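Dihydropyrimidinase (Brevibacillus agri, PDB 3SFW) probably catalyses the reversible zinc-dependent hydrolytic ring opening of dihydropyrimidines to N-carbamoyl-beta-amino acids. Local coordinates at residues Y48-H60 and F364-M378. Residues are numbered along the deposited sequence; the frame is centred on the assembly and turned at random.
Sequences YYLLPGGIDPHTH and FVDITSTKVAKLFGM. With ZN (zinc ion), chain F.
I55 and P57 pack with V372 in a buried strand-on-helix contact of the amidohydrolase TIM barrel, where helix 361-376 covers the strand that runs into the HxH zinc motif. The axes of segments 54-59 and 364-376 approach to 5.9 Å at 64°. Two hydrogen bonds fix the crossing, both using the helix near its pi-type turn at 366-370. I55 N points at T368 O (2.9 Å, 165° at the hydrogen) in the carbonyl plane; R345 binds the same oxygen. S369 chi1 of -173° swings OG away from its own N, and OG donates to G53 O at 2.9 Å from above the carbonyl plane. One water donates to both P52 O and T368 OG1, adding a bridge. I55 spreads its branches over the helix and the turn after it: CD1 lies 3.7 Å from A373 CB, while CG2 presses on V372 CG1 at a tight 3.5 Å and meets M378 CE. Toward the other end, P52 CG packs 3.6 Å from V365 CG1, and L51 CD1 meets the F364 ring at its edge. Beyond P57, H58 NE2 and H60 NE2 each bind zinc at 2.1 Å, and D56 OD1 accepts from H58 N in an Asx turn.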
# COMPACT_ATOMS: atom_id res chain seq x y z
N TYR A 48 -7.18 -31.64 -31.64
CA TYR A 48 -6.07 -31.21 -30.75
C TYR A 48 -5.83 -29.71 -30.85
O TYR A 48 -6.01 -29.10 -31.94
CB TYR A 48 -4.75 -31.92 -31.11
CG TYR A 48 -4.80 -33.45 -31.08
CD1 TYR A 48 -5.71 -34.15 -30.26
CD2 TYR A 48 -3.98 -34.19 -31.92
CE1 TYR A 48 -5.72 -35.57 -30.26
CE2 TYR A 48 -3.99 -35.57 -31.92
CZ TYR A 48 -4.86 -36.25 -31.11
OH TYR A 48 -4.79 -37.64 -31.11
N TYR A 49 -5.28 -29.15 -29.79
CA TYR A 49 -4.51 -27.93 -29.86
C TYR A 49 -3.03 -28.21 -30.28
O TYR A 49 -2.44 -29.21 -29.87
CB TYR A 49 -4.44 -27.26 -28.49
CG TYR A 49 -5.74 -26.66 -28.03
CD1 TYR A 49 -6.47 -25.80 -28.86
CD2 TYR A 49 -6.26 -26.97 -26.76
CE1 TYR A 49 -7.67 -25.26 -28.41
CE2 TYR A 49 -7.45 -26.43 -26.31
CZ TYR A 49 -8.18 -25.64 -27.16
OH TYR A 49 -9.34 -25.07 -26.69
N LEU A 50 -2.47 -27.33 -31.09
CA LEU A 50 -1.01 -27.27 -31.29
C LEU A 50 -0.51 -26.16 -30.37
O LEU A 50 -0.84 -24.98 -30.58
CB LEU A 50 -0.65 -26.89 -32.73
CG LEU A 50 -0.87 -27.90 -33.85
CD1 LEU A 50 -2.25 -28.34 -33.93
CD2 LEU A 50 -0.36 -27.43 -35.22
N LEU A 51 0.30 -26.54 -29.39
CA LEU A 51 0.88 -25.58 -28.41
C LEU A 51 2.35 -25.43 -28.66
O LEU A 51 3.01 -26.42 -29.00
CB LEU A 51 0.68 -26.11 -26.99
CG LEU A 51 -0.77 -26.45 -26.62
CD1 LEU A 51 -0.85 -27.04 -25.21
CD2 LEU A 51 -1.63 -25.19 -26.72
N PRO A 52 2.92 -24.23 -28.45
CA PRO A 52 4.39 -24.17 -28.37
C PRO A 52 4.85 -25.05 -27.22
O PRO A 52 4.23 -25.06 -26.15
CB PRO A 52 4.68 -22.67 -28.05
CG PRO A 52 3.40 -21.93 -28.50
CD PRO A 52 2.29 -22.93 -28.13
N GLY A 53 5.93 -25.79 -27.42
CA GLY A 53 6.38 -26.71 -26.36
C GLY A 53 6.61 -25.91 -25.11
O GLY A 53 7.18 -24.83 -25.16
N GLY A 54 6.21 -26.46 -23.95
CA GLY A 54 6.52 -25.79 -22.69
C GLY A 54 8.02 -25.59 -22.52
O GLY A 54 8.80 -26.38 -22.99
N ILE A 55 8.43 -24.50 -21.86
CA ILE A 55 9.85 -24.29 -21.53
C ILE A 55 9.88 -24.15 -20.04
O ILE A 55 9.17 -23.30 -19.48
CB ILE A 55 10.40 -23.00 -22.17
CG1 ILE A 55 10.25 -23.07 -23.70
CG2 ILE A 55 11.89 -22.77 -21.74
CD1 ILE A 55 10.61 -21.74 -24.38
N ASP A 56 10.53 -25.10 -19.36
CA ASP A 56 10.58 -25.09 -17.90
C ASP A 56 11.87 -24.46 -17.43
O ASP A 56 12.93 -25.01 -17.65
CB ASP A 56 10.54 -26.54 -17.37
CG ASP A 56 10.34 -26.61 -15.85
OD1 ASP A 56 10.56 -25.62 -15.13
OD2 ASP A 56 9.97 -27.70 -15.36
N PRO A 57 11.80 -23.23 -16.90
CA PRO A 57 13.03 -22.53 -16.56
C PRO A 57 13.59 -22.95 -15.19
O PRO A 57 14.46 -22.25 -14.65
CB PRO A 57 12.58 -21.07 -16.43
CG PRO A 57 11.11 -21.16 -15.95
CD PRO A 57 10.59 -22.38 -16.76
N HIS A 58 13.04 -24.00 -14.59
CA HIS A 58 13.41 -24.27 -13.20
C HIS A 58 13.56 -25.77 -12.92
O HIS A 58 12.64 -26.43 -12.43
CB HIS A 58 12.41 -23.61 -12.24
CG HIS A 58 12.91 -23.53 -10.82
ND1 HIS A 58 12.52 -22.51 -9.96
CD2 HIS A 58 13.82 -24.28 -10.14
CE1 HIS A 58 13.15 -22.66 -8.80
NE2 HIS A 58 13.94 -23.72 -8.89
N THR A 59 14.72 -26.33 -13.30
CA THR A 59 14.94 -27.78 -13.09
C THR A 59 16.27 -28.04 -12.38
O THR A 59 17.17 -27.20 -12.41
CB THR A 59 14.89 -28.59 -14.41
OG1 THR A 59 15.99 -28.23 -15.26
CG2 THR A 59 13.57 -28.24 -15.20
N HIS A 60 16.35 -29.19 -11.70
CA HIS A 60 17.53 -29.60 -10.96
C HIS A 60 17.81 -31.08 -11.26
O HIS A 60 17.60 -31.96 -10.39
CB HIS A 60 17.31 -29.41 -9.45
CG HIS A 60 17.05 -27.99 -9.05
ND1 HIS A 60 18.06 -27.05 -8.97
CD2 HIS A 60 15.90 -27.34 -8.78
CE1 HIS A 60 17.54 -25.89 -8.58
NE2 HIS A 60 16.22 -26.04 -8.49
N PHE A 364 -2.01 -19.17 -20.63
CA PHE A 364 -1.40 -20.49 -20.32
C PHE A 364 -0.16 -20.68 -21.21
O PHE A 364 0.90 -21.02 -20.72
CB PHE A 364 -2.44 -21.61 -20.53
CG PHE A 364 -1.85 -22.99 -20.67
CD1 PHE A 364 -1.47 -23.71 -19.55
CD2 PHE A 364 -1.68 -23.56 -21.93
CE1 PHE A 364 -0.93 -25.01 -19.66
CE2 PHE A 364 -1.21 -24.89 -22.06
CZ PHE A 364 -0.79 -25.59 -20.90
N VAL A 365 -0.27 -20.38 -22.51
CA VAL A 365 0.92 -20.49 -23.35
C VAL A 365 2.00 -19.49 -22.94
O VAL A 365 3.21 -19.81 -22.96
CB VAL A 365 0.57 -20.33 -24.85
CG1 VAL A 365 1.91 -20.27 -25.69
CG2 VAL A 365 -0.35 -21.53 -25.30
N ASP A 366 1.58 -18.26 -22.65
CA ASP A 366 2.56 -17.22 -22.32
C ASP A 366 3.36 -17.60 -21.09
O ASP A 366 4.58 -17.53 -21.08
CB ASP A 366 1.82 -15.87 -22.10
CG ASP A 366 2.70 -14.66 -22.39
OD1 ASP A 366 3.71 -14.75 -23.12
OD2 ASP A 366 2.38 -13.58 -21.84
N ILE A 367 2.67 -18.12 -20.08
CA ILE A 367 3.29 -18.39 -18.79
C ILE A 367 4.11 -19.65 -18.81
O ILE A 367 5.06 -19.78 -18.02
CB ILE A 367 2.14 -18.53 -17.80
CG1 ILE A 367 1.54 -17.14 -17.53
CG2 ILE A 367 2.51 -19.35 -16.63
CD1 ILE A 367 2.33 -16.00 -18.05
N THR A 368 3.75 -20.61 -19.66
CA THR A 368 4.48 -21.89 -19.70
C THR A 368 5.56 -21.96 -20.76
O THR A 368 6.39 -22.84 -20.72
CB THR A 368 3.54 -23.07 -19.91
OG1 THR A 368 2.93 -22.95 -21.20
CG2 THR A 368 2.45 -23.16 -18.76
N SER A 369 5.58 -21.01 -21.69
CA SER A 369 6.43 -21.12 -22.85
C SER A 369 6.96 -19.75 -23.34
O SER A 369 8.18 -19.46 -23.23
CB SER A 369 5.65 -21.82 -23.98
OG SER A 369 6.51 -22.06 -25.03
N THR A 370 6.08 -18.90 -23.82
CA THR A 370 6.58 -17.71 -24.57
C THR A 370 7.27 -16.69 -23.67
O THR A 370 8.39 -16.23 -23.96
CB THR A 370 5.41 -17.02 -25.28
OG1 THR A 370 4.65 -17.99 -26.01
CG2 THR A 370 5.92 -15.86 -26.20
N LYS A 371 6.65 -16.35 -22.54
CA LYS A 371 7.27 -15.37 -21.62
C LYS A 371 8.56 -15.94 -20.98
O LYS A 371 9.51 -15.21 -20.65
CB LYS A 371 6.25 -14.89 -20.56
CG LYS A 371 6.65 -13.58 -19.85
CD LYS A 371 6.91 -12.43 -20.89
CE LYS A 371 5.78 -12.12 -21.86
NZ LYS A 371 4.48 -11.90 -21.13
N VAL A 372 8.60 -17.25 -20.83
CA VAL A 372 9.81 -17.90 -20.33
C VAL A 372 10.93 -17.75 -21.38
O VAL A 372 12.03 -17.33 -21.05
CB VAL A 372 9.57 -19.43 -20.16
CG1 VAL A 372 10.89 -20.12 -19.70
CG2 VAL A 372 8.42 -19.71 -19.12
N ALA A 373 10.63 -17.98 -22.67
CA ALA A 373 11.68 -17.80 -23.70
C ALA A 373 12.19 -16.36 -23.71
O ALA A 373 13.37 -16.10 -23.87
CB ALA A 373 11.14 -18.18 -25.12
N LYS A 374 11.27 -15.42 -23.58
CA LYS A 374 11.63 -14.02 -23.67
C LYS A 374 12.53 -13.56 -22.47
O LYS A 374 13.58 -12.92 -22.66
CB LYS A 374 10.34 -13.21 -23.74
CG LYS A 374 9.69 -13.31 -25.14
CD LYS A 374 8.31 -12.71 -25.13
CE LYS A 374 7.78 -12.63 -26.60
NZ LYS A 374 6.49 -11.90 -26.49
N LEU A 375 12.18 -13.98 -21.26
CA LEU A 375 12.93 -13.56 -20.08
C LEU A 375 14.30 -14.24 -20.06
O LEU A 375 15.22 -13.73 -19.46
CB LEU A 375 12.18 -13.91 -18.79
CG LEU A 375 11.00 -12.95 -18.55
CD1 LEU A 375 10.09 -13.43 -17.35
CD2 LEU A 375 11.55 -11.53 -18.30
N PHE A 376 14.38 -15.45 -20.64
CA PHE A 376 15.62 -16.24 -20.59
C PHE A 376 16.39 -16.28 -21.92
O PHE A 376 17.37 -17.01 -22.05
CB PHE A 376 15.29 -17.65 -20.07
CG PHE A 376 14.98 -17.63 -18.59
CD1 PHE A 376 15.99 -17.36 -17.68
CD2 PHE A 376 13.66 -17.69 -18.14
CE1 PHE A 376 15.71 -17.24 -16.30
CE2 PHE A 376 13.37 -17.64 -16.76
CZ PHE A 376 14.38 -17.33 -15.84
N GLY A 377 16.03 -15.40 -22.84
CA GLY A 377 16.94 -15.15 -24.01
C GLY A 377 16.91 -16.28 -25.03
O GLY A 377 17.93 -16.59 -25.68
N MET A 378 15.74 -16.91 -25.18
CA MET A 378 15.59 -18.07 -26.08
C MET A 378 14.56 -17.74 -27.15
O MET A 378 14.17 -18.60 -27.88
CB MET A 378 15.07 -19.33 -25.29
CG MET A 378 16.08 -19.83 -24.21
SD MET A 378 15.28 -20.85 -22.89
CE MET A 378 15.06 -22.36 -23.79
ZN ZN F . 15.05 -24.70 -7.34
O HOH W 1 2.73 -23.57 -24.20